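Local structure of ribonucleoside-diphosphate reductase subunit beta (Clostridium botulinum, 6ZJK) at residues E267-M272 against K317-E322; I303-N308 against I323-M328. The protein forms the diiron R2 subunit of a ribonucleotide reductase, the enzyme that makes deoxyribonucleotides, and probably generates or stores the radical needed for nucleotide reduction. All coordinates share one frame; numbering follows the deposited sequence.

Contact 1 of 2, residues E267-M272 against K317-E322; sequences EFRQMM and KPLYPE
Arg269 reaches from helix 262-287 to the backbone carbonyls of Lys317 and Pro318, and the polar part of the contact hangs on its guanidinium group. Two of its nitrogens converge side-on on one oxygen: NE of Arg269 lies 2.6 Å from O of Lys317, and NH2 of Arg269 lies 2.7 Å from the same Lys317 O. The two bonds arrive differently. The NE donor is tilted only modestly from the plane of the Lys317 carbonyl, whereas NH2 stands well above that plane, 62° out of it; seen from the arginine, the oxygen lies close to the guanidinium plane in both cases. A third, weak hydrogen bond runs from NH2 of Arg269 to O of Pro318, also at the guanidinium edge, over 2.7 Å but with a strongly bent N-H...O angle of 115°. Extended at chi2, the arginine chain bends at chi3 (91°), and this bend together with the turn at chi4 sets the guanidinium plane across the stem. The remaining nitrogen, NH1, forms a salt bridge with Glu266 on the same helix, so protein partners meet the group on both the loop and the helix side.

The fold here is the all-helical bundle of the R2 family, and 317-322 belongs to the irregular chain that leaves helix 296-313 and passes along the outside of helix 262-287.

Van der Waals packing comes from Leu319, whose side chain runs antiparallel alongside that of Arg269. Its CD2 lies over one face of the guanidinium, 3.8 Å from Arg269 NH1, while CD1 of Leu319 comes 3.5 Å from the backbone O of Arg269. In the one apolar pair, CG of Met272 packs 4.2 Å from CD1 of Leu319; the rest of the methionine turns from the loop to Ile206 of helix 190-220.

Contact 2 of 2, residues I303-N308 against I323-M328; sequences IKYLSN and INKHPM
With chi1 at 168°, Tyr305 carries its ring out from helix 296-313 toward 323-328, and His326 likewise holds CG trans to its own backbone N (chi1 -167°), bringing its imidazole against the phenol. The rings form an offset stack, centroids 4.6 Å apart and planes inclined by 29°; CE2 of Tyr305 sits over the imidazole face, displaced toward the rim. CA of His326 also makes a CH-pi contact over the face of the phenol ring, 3.9 Å from the Tyr305 ring centroid. Pro327 approaches obliquely, its CD 3.9 Å from Tyr305 CG. The imidazole is further fixed from its own loop, where Met328 N donates to His326 ND1 over 3.1 Å, while NE2 has a weak hydrogen bond to Asp332.

On the neighbouring helix residue, Lys304, CB lies 3.6 Å from CD1 of Ile323, which also touches the lysine CD and lies across its aliphatic stem; the ammonium end goes to Glu300 in a salt bridge. Together these side chains fasten the irregular segment before helix 330-334 back onto helix 296-313, a peripheral packing site in the helical R2 fold; neither segment contains an iron ligand.

Contact 1 and contact 2 have centres 12 Å apart on the same side of the chain's centre. Their segments alternate in sequence: 267-272 on helix 262-287, 303-308 on the next helix, 296-313, then 317-322 and 323-328 in immediate succession. The loop rests on helix 262-287 in contact 1, where Pro318 and Tyr320 also touch helix 296-313, and on helix 296-313 in contact 2. Tyr320 joins the two sites: backbone O of Tyr320 is 2.9 Å from ND2 of Asn308, a probable hydrogen bond, and its ring packs on Lys304 and Ser307. Between them the contacts join one irregular stretch of chain to two consecutive helices at the periphery of the bundle that holds the diiron centre.

Contact 1 of 2, residues E267-M272 against K317-E322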
loop_
_atom_site.group_PDB
_atom_site.type_symbol
_atom_site.label_atom_id
_atom_site.label_comp_id
_atom_site.label_asym_id
_atom_site.label_seq_id
_atom_site.Cartn_x
_atom_site.Cartn_y
_atom_site.Cartn_z
ATOM N N GLU A 267 -22.504 -2.139 21.647
ATOM C CA GLU A 267 -21.592 -3.236 21.331
ATOM C C GLU A 267 -20.179 -2.725 21.044
ATOM O O GLU A 267 -19.189 -3.336 21.463
ATOM C CB GLU A 267 -22.149 -4.014 20.138
ATOM C CG GLU A 267 -23.598 -4.395 20.245
ATOM C CD GLU A 267 -24.034 -5.279 19.090
ATOM O OE1 GLU A 267 -23.183 -6.034 18.556
ATOM O OE2 GLU A 267 -25.220 -5.198 18.697
ATOM N N PHE A 268 -20.009 -1.527 20.486
ATOM C CA PHE A 268 -18.680 -0.938 20.358
ATOM C C PHE A 268 -18.059 -0.645 21.722
ATOM O O PHE A 268 -16.853 -0.839 21.915
ATOM C CB PHE A 268 -18.756 0.345 19.523
ATOM C CG PHE A 268 -18.995 0.111 18.048
ATOM C CD1 PHE A 268 -18.983 -1.172 17.515
ATOM C CD2 PHE A 268 -19.165 1.186 17.187
ATOM C CE1 PHE A 268 -19.175 -1.384 16.156
ATOM C CE2 PHE A 268 -19.361 0.988 15.814
ATOM C CZ PHE A 268 -19.368 -0.299 15.302
ATOM N N ARG A 269 -18.848 -0.124 22.664
ATOM C CA ARG A 269 -18.343 0.166 24.003
ATOM C C ARG A 269 -17.841 -1.098 24.698
ATOM O O ARG A 269 -16.853 -1.050 25.439
ATOM C CB ARG A 269 -19.406 0.886 24.838
ATOM C CG ARG A 269 -19.552 2.364 24.447
ATOM C CD ARG A 269 -20.576 3.133 25.259
ATOM N NE ARG A 269 -20.025 3.767 26.445
ATOM C CZ ARG A 269 -20.111 3.272 27.678
ATOM N NH1 ARG A 269 -20.741 2.129 27.905
ATOM N NH2 ARG A 269 -19.568 3.927 28.680
ATOM N N GLN A 270 -18.498 -2.209 24.466
ATOM C CA GLN A 270 -18.109 -3.454 25.065
ATOM C C GLN A 270 -16.881 -4.064 24.430
ATOM O O GLN A 270 -16.158 -4.773 25.075
ATOM C CB GLN A 270 -19.224 -4.460 25.020
ATOM C CG GLN A 270 -20.354 -4.132 25.958
ATOM C CD GLN A 270 -19.939 -3.938 27.388
ATOM O OE1 GLN A 270 -19.472 -4.845 28.010
ATOM N NE2 GLN A 270 -20.162 -2.761 27.917
ATOM N N MET A 271 -16.638 -3.757 23.163
ATOM C CA MET A 271 -15.486 -4.221 22.445
ATOM C C MET A 271 -14.327 -3.535 23.057
ATOM O O MET A 271 -13.345 -4.127 23.287
ATOM C CB MET A 271 -15.577 -3.867 20.968
ATOM C CG MET A 271 -16.562 -4.692 20.178
ATOM S SD MET A 271 -16.452 -4.566 18.404
ATOM C CE MET A 271 -14.806 -5.079 18.119
ATOM N N MET A 272 -14.435 -2.272 23.322
ATOM C CA MET A 272 -13.382 -1.575 23.947
ATOM C C MET A 272 -13.121 -2.097 25.372
ATOM O O MET A 272 -12.014 -2.134 25.786
ATOM C CB MET A 272 -13.729 -0.131 23.943
ATOM C CG MET A 272 -12.786 0.786 24.605
ATOM S SD MET A 272 -11.166 0.915 23.894
ATOM C CE MET A 272 -11.313 2.131 22.638
ATOM N N LYS A 317 -19.711 7.362 25.405
ATOM C CA LYS A 317 -19.420 7.657 26.805
ATOM C C LYS A 317 -18.277 6.781 27.312
ATOM O O LYS A 317 -18.257 5.572 27.049
ATOM C CB LYS A 317 -20.643 7.420 27.694
ATOM C CG LYS A 317 -21.965 7.968 27.200
ATOM C CD LYS A 317 -22.252 9.312 27.860
ATOM C CE LYS A 317 -23.763 9.538 28.034
ATOM N NZ LYS A 317 -24.599 8.824 27.044
ATOM N N PRO A 318 -17.411 7.371 28.137
ATOM C CA PRO A 318 -16.277 6.620 28.692
ATOM C C PRO A 318 -16.746 5.475 29.584
ATOM O O PRO A 318 -17.854 5.485 30.122
ATOM C CB PRO A 318 -15.515 7.671 29.514
ATOM C CG PRO A 318 -16.011 8.978 29.061
ATOM C CD PRO A 318 -17.420 8.776 28.579
ATOM N N LEU A 319 -15.885 4.457 29.706
ATOM C CA LEU A 319 -16.122 3.325 30.598
ATOM C C LEU A 319 -15.597 3.564 32.010
ATOM O O LEU A 319 -16.159 3.025 32.969
ATOM C CB LEU A 319 -15.468 2.056 30.034
ATOM C CG LEU A 319 -16.094 1.459 28.773
ATOM C CD1 LEU A 319 -15.128 0.489 28.117
ATOM C CD2 LEU A 319 -17.405 0.760 29.122
ATOM N N TYR A 320 -14.539 4.357 32.173
ATOM C CA TYR A 320 -13.897 4.543 33.475
ATOM C C TYR A 320 -13.803 6.027 33.824
ATOM O O TYR A 320 -12.708 6.572 33.982
ATOM C CB TYR A 320 -12.515 3.891 33.460
ATOM C CG TYR A 320 -12.540 2.518 32.822
ATOM C CD1 TYR A 320 -13.006 1.415 33.533
ATOM C CD2 TYR A 320 -12.116 2.326 31.507
ATOM C CE1 TYR A 320 -13.042 0.152 32.953
ATOM C CE2 TYR A 320 -12.152 1.068 30.914
ATOM C CZ TYR A 320 -12.628 -0.013 31.647
ATOM O OH TYR A 320 -12.671 -1.269 31.081
ATOM N N PRO A 321 -14.946 6.703 34.005
ATOM C CA PRO A 321 -14.907 8.161 34.220
ATOM C C PRO A 321 -14.182 8.557 35.485
ATOM O O PRO A 321 -13.753 9.712 35.604
ATOM C CB PRO A 321 -16.396 8.557 34.301
ATOM C CG PRO A 321 -17.166 7.390 33.743
ATOM C CD PRO A 321 -16.318 6.172 34.073
ATOM N N GLU A 322 -14.005 7.633 36.426
ATOM C CA GLU A 322 -13.360 7.956 37.689
ATOM C C GLU A 322 -11.849 8.106 37.564
ATOM O O GLU A 322 -11.216 8.592 38.503
ATOM C CB GLU A 322 -13.725 6.892 38.737
ATOM C CG GLU A 322 -13.090 5.502 38.546
ATOM C CD GLU A 322 -13.753 4.678 37.431
ATOM O OE1 GLU A 322 -13.446 3.469 37.338
ATOM O OE2 GLU A 322 -14.619 5.211 36.690
#

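Contact 2 of 2, residues I303-N308 against I323-M328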
loop_
_atom_site.group_PDB
_atom_site.type_symbol
_atom_site.label_atom_id
_atom_site.label_comp_id
_atom_site.label_asym_id
_atom_site.label_seq_id
_atom_site.Cartn_x
_atom_site.Cartn_y
_atom_site.Cartn_z
ATOM N N ILE A 303 -3.977 2.204 30.800
ATOM C CA ILE A 303 -4.804 1.673 29.723
ATOM C C ILE A 303 -6.231 2.205 29.823
ATOM O O ILE A 303 -6.827 2.605 28.815
ATOM C CB ILE A 303 -4.779 0.132 29.731
ATOM C CG1 ILE A 303 -3.336 -0.401 29.662
ATOM C CG2 ILE A 303 -5.595 -0.412 28.570
ATOM C CD1 ILE A 303 -2.551 0.143 28.508
ATOM N N LYS A 304 -6.792 2.242 31.041
ATOM C CA LYS A 304 -8.154 2.732 31.218
ATOM C C LYS A 304 -8.258 4.199 30.832
ATOM O O LYS A 304 -9.248 4.617 30.222
ATOM C CB LYS A 304 -8.629 2.506 32.664
ATOM C CG LYS A 304 -8.963 1.053 32.978
ATOM C CD LYS A 304 -9.505 0.827 34.403
ATOM C CE LYS A 304 -9.739 -0.671 34.675
ATOM N NZ LYS A 304 -10.157 -0.990 36.090
ATOM N N TYR A 305 -7.259 5.001 31.214
ATOM C CA TYR A 305 -7.243 6.414 30.842
ATOM C C TYR A 305 -7.245 6.580 29.326
ATOM O O TYR A 305 -7.910 7.473 28.788
ATOM C CB TYR A 305 -6.021 7.103 31.460
ATOM C CG TYR A 305 -5.731 8.492 30.916
ATOM C CD1 TYR A 305 -6.391 9.619 31.403
ATOM C CD2 TYR A 305 -4.793 8.670 29.907
ATOM C CE1 TYR A 305 -6.112 10.880 30.898
ATOM C CE2 TYR A 305 -4.508 9.920 29.394
ATOM C CZ TYR A 305 -5.169 11.021 29.884
ATOM O OH TYR A 305 -4.873 12.263 29.353
ATOM N N LEU A 306 -6.476 5.754 28.626
ATOM C CA LEU A 306 -6.440 5.840 27.170
ATOM C C LEU A 306 -7.797 5.520 26.559
ATOM O O LEU A 306 -8.222 6.182 25.606
ATOM C CB LEU A 306 -5.367 4.894 26.609
ATOM C CG LEU A 306 -3.919 5.345 26.802
ATOM C CD1 LEU A 306 -2.912 4.316 26.228
ATOM C CD2 LEU A 306 -3.689 6.703 26.183
ATOM N N SER A 307 -8.496 4.511 27.092
ATOM C CA SER A 307 -9.778 4.151 26.500
ATOM C C SER A 307 -10.799 5.275 26.647
ATOM O O SER A 307 -11.638 5.457 25.758
ATOM C CB SER A 307 -10.309 2.844 27.090
ATOM O OG SER A 307 -10.825 3.024 28.384
ATOM N N ASN A 308 -10.733 6.057 27.734
ATOM C CA ASN A 308 -11.647 7.193 27.875
ATOM C C ASN A 308 -11.442 8.188 26.737
ATOM O O ASN A 308 -12.411 8.679 26.148
ATOM C CB ASN A 308 -11.440 7.907 29.214
ATOM C CG ASN A 308 -11.790 7.041 30.408
ATOM O OD1 ASN A 308 -12.493 6.036 30.300
ATOM N ND2 ASN A 308 -11.286 7.430 31.556
ATOM N N ILE A 323 -11.265 7.734 36.422
ATOM C CA ILE A 323 -9.840 7.911 36.163
ATOM C C ILE A 323 -9.712 9.080 35.194
ATOM O O ILE A 323 -9.779 8.895 33.974
ATOM C CB ILE A 323 -9.212 6.641 35.571
ATOM C CG1 ILE A 323 -9.421 5.447 36.495
ATOM C CG2 ILE A 323 -7.724 6.846 35.295
ATOM C CD1 ILE A 323 -8.994 4.150 35.856
ATOM N N ASN A 324 -9.552 10.290 35.715
ATOM C CA ASN A 324 -9.530 11.477 34.873
ATOM C C ASN A 324 -8.171 12.154 34.747
ATOM O O ASN A 324 -7.994 12.965 33.831
ATOM C CB ASN A 324 -10.585 12.476 35.369
ATOM C CG ASN A 324 -10.540 12.668 36.866
ATOM O OD1 ASN A 324 -9.647 12.163 37.539
ATOM N ND2 ASN A 324 -11.535 13.355 37.403
ATOM N N LYS A 325 -7.202 11.840 35.600
ATOM C CA LYS A 325 -5.946 12.503 35.269
ATOM C C LYS A 325 -4.929 11.464 34.792
ATOM O O LYS A 325 -4.839 10.363 35.345
ATOM C CB LYS A 325 -5.383 13.287 36.464
ATOM C CG LYS A 325 -4.258 14.277 36.057
ATOM C CD LYS A 325 -4.707 15.374 35.096
ATOM C CE LYS A 325 -3.767 15.439 33.889
ATOM N NZ LYS A 325 -4.137 14.423 32.865
ATOM N N HIS A 326 -4.069 12.000 33.934
ATOM C CA HIS A 326 -3.107 11.184 33.211
ATOM C C HIS A 326 -2.130 10.578 34.209
ATOM O O HIS A 326 -1.411 11.321 34.885
ATOM C CB HIS A 326 -2.387 12.049 32.179
ATOM C CG HIS A 326 -1.595 11.277 31.181
ATOM N ND1 HIS A 326 -1.027 10.051 31.459
ATOM C CD2 HIS A 326 -1.253 11.570 29.905
ATOM C CE1 HIS A 326 -0.374 9.620 30.393
ATOM N NE2 HIS A 326 -0.496 10.525 29.438
ATOM N N PRO A 327 -2.061 9.252 34.331
ATOM C CA PRO A 327 -1.219 8.652 35.376
ATOM C C PRO A 327 0.259 8.567 35.028
ATOM O O PRO A 327 1.067 8.302 35.930
ATOM C CB PRO A 327 -1.830 7.253 35.546
ATOM C CG PRO A 327 -2.413 6.951 34.198
ATOM C CD PRO A 327 -2.871 8.251 33.615
ATOM N N MET A 328 0.643 8.774 33.762
ATOM C CA MET A 328 2.038 8.732 33.327
ATOM C C MET A 328 2.314 9.921 32.406
ATOM O O MET A 328 2.670 9.762 31.242
ATOM C CB MET A 328 2.366 7.441 32.579
ATOM C CG MET A 328 1.987 6.148 33.259
ATOM S SD MET A 328 2.439 4.760 32.197
ATOM C CE MET A 328 4.223 4.929 32.141
#